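Side-chain contact in erythromycin C-12 hydroxylase (Saccharopolyspora erythraea, PDB 2JJN), which hydroxylates the macrolactone ring of erythromycin D at C-12, giving erythromycin C, with a heme b cofactor in a cytochrome P450 fold: residues E368-I371 against A372-R376. The protein carries 2 engineered substitutions. Residues are numbered along the deposited sequence; the frame is centred on the assembly and turned at random.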
loop_
_atom_site.group_PDB
_atom_site.type_symbol
_atom_site.label_atom_id
_atom_site.label_comp_id
_atom_site.label_asym_id
_atom_site.label_seq_id
_atom_site.Cartn_x
_atom_site.Cartn_y
_atom_site.Cartn_z
ATOM N N GLU A 368 -9.478 9.750 13.601
ATOM C CA GLU A 368 -10.412 10.664 14.258
ATOM C C GLU A 368 -11.490 9.918 15.012
ATOM O O GLU A 368 -11.847 10.286 16.142
ATOM C CB GLU A 368 -11.057 11.587 13.235
ATOM C CG GLU A 368 -10.081 12.659 12.688
ATOM C CD GLU A 368 -10.720 13.457 11.544
ATOM O OE1 GLU A 368 -11.797 13.061 11.029
ATOM O OE2 GLU A 368 -10.124 14.478 11.112
ATOM N N GLU A 369 -12.045 8.881 14.367
ATOM C CA GLU A 369 -13.193 8.175 14.944
ATOM C C GLU A 369 -12.783 7.259 16.083
ATOM O O GLU A 369 -13.534 7.079 17.050
ATOM C CB GLU A 369 -13.917 7.396 13.841
ATOM C CG GLU A 369 -14.551 8.310 12.827
ATOM C CD GLU A 369 -15.685 9.123 13.436
ATOM O OE1 GLU A 369 -16.477 8.499 14.166
ATOM O OE2 GLU A 369 -15.743 10.354 13.221
ATOM N N ILE A 370 -11.573 6.684 15.989
ATOM C CA ILE A 370 -11.051 5.865 17.078
ATOM C C ILE A 370 -10.932 6.749 18.305
ATOM O O ILE A 370 -11.331 6.359 19.419
ATOM C CB ILE A 370 -9.711 5.245 16.692
ATOM C CG1 ILE A 370 -9.962 4.136 15.648
ATOM C CG2 ILE A 370 -8.965 4.718 17.933
ATOM C CD1 ILE A 370 -8.662 3.619 15.002
ATOM N N ILE A 371 -10.344 7.929 18.097
ATOM C CA ILE A 371 -10.081 8.803 19.259
ATOM C C ILE A 371 -11.419 9.351 19.788
ATOM O O ILE A 371 -11.621 9.444 21.018
ATOM C CB ILE A 371 -9.130 9.920 18.842
ATOM C CG1 ILE A 371 -7.736 9.325 18.670
ATOM C CG2 ILE A 371 -9.077 11.020 19.901
ATOM C CD1 ILE A 371 -6.731 10.322 18.012
ATOM N N ALA A 372 -12.344 9.711 18.885
ATOM C CA ALA A 372 -13.638 10.239 19.315
ATOM C C ALA A 372 -14.374 9.260 20.213
ATOM O O ALA A 372 -14.985 9.641 21.224
ATOM C CB ALA A 372 -14.524 10.610 18.082
ATOM N N ARG A 373 -14.341 7.978 19.853
ATOM C CA ARG A 373 -15.091 6.996 20.632
ATOM C C ARG A 373 -14.351 6.537 21.852
ATOM O O ARG A 373 -14.949 6.428 22.951
ATOM C CB ARG A 373 -15.498 5.778 19.762
ATOM C CG ARG A 373 -16.338 4.785 20.558
ATOM C CD ARG A 373 -16.891 3.652 19.674
ATOM N NE ARG A 373 -17.395 2.524 20.494
ATOM C CZ ARG A 373 -18.619 2.428 21.008
ATOM N NH1 ARG A 373 -19.519 3.416 20.869
ATOM N NH2 ARG A 373 -18.942 1.361 21.731
ATOM N N PHE A 374 -13.068 6.256 21.708
ATOM C CA PHE A 374 -12.360 5.504 22.782
ATOM C C PHE A 374 -11.298 6.370 23.463
ATOM O O PHE A 374 -10.803 5.978 24.555
ATOM C CB PHE A 374 -11.617 4.345 22.153
ATOM C CG PHE A 374 -12.484 3.324 21.436
ATOM C CD1 PHE A 374 -13.392 2.505 22.130
ATOM C CD2 PHE A 374 -12.362 3.180 20.060
ATOM C CE1 PHE A 374 -14.149 1.523 21.473
ATOM C CE2 PHE A 374 -13.102 2.188 19.368
ATOM C CZ PHE A 374 -13.994 1.337 20.087
ATOM N N GLY A 375 -10.913 7.467 22.832
ATOM C CA GLY A 375 -9.742 8.273 23.271
ATOM C C GLY A 375 -8.384 7.658 22.947
ATOM O O GLY A 375 -7.450 8.378 22.634
ATOM N N ARG A 376 -8.272 6.343 23.081
ATOM C CA ARG A 376 -7.062 5.587 22.737
ATOM C C ARG A 376 -7.402 4.099 22.598
ATOM O O ARG A 376 -8.482 3.652 23.025
ATOM C CB ARG A 376 -5.987 5.804 23.816
ATOM C CG ARG A 376 -6.391 5.198 25.166
ATOM C CD ARG A 376 -5.278 5.365 26.246
ATOM N NE ARG A 376 -5.249 6.786 26.603
ATOM C CZ ARG A 376 -4.226 7.632 26.459
ATOM N NH1 ARG A 376 -3.003 7.260 26.068
ATOM N NH2 ARG A 376 -4.417 8.882 26.810
#
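Ala372 N donates a hydrogen bond to Glu368 O at 2.8 Å, the first of four successive backbone bonds that carry helix 356-374 to its C-terminal end. Arg373 N to Glu369 O and Phe374 N to Ile370 O (2.9 Å) repeat the alpha-helical pattern, N-H of residue i+4 to C=O of residue i. The fourth bond, Gly375 N to Ile371 O, is equally short at 2.8 Å but more bent, with 136° at the hydrogen; beyond this N the positive phi of Gly375 (75°) turns the chain out of the helix.

Ile370 meets Phe374 one turn later, CG2 lying 4.3 Å from CD2, and both pack on Leu126 of helix 115-127. The Phe374 ring also lies obliquely to Ile370 O, its CD2 3.4 Å away. Over one face of that ring comes Arg373: chi1 of -177° sets its CG anti to the backbone N and 3.9 Å above the ring plane, over its centre.

Glu368 pairs with Arg364 one turn earlier in its own helix and with Arg119 of helix 115-127; Glu369 pairs with Arg123 and Arg119. At the end of this helix, which follows the heme-ligand Cys353 (helix L of P450s), the carboxylates thus hold helix 115-127 while Ile371 packs on helix 262-269, and the paired arginines would be expected to keep both glutamates ionised.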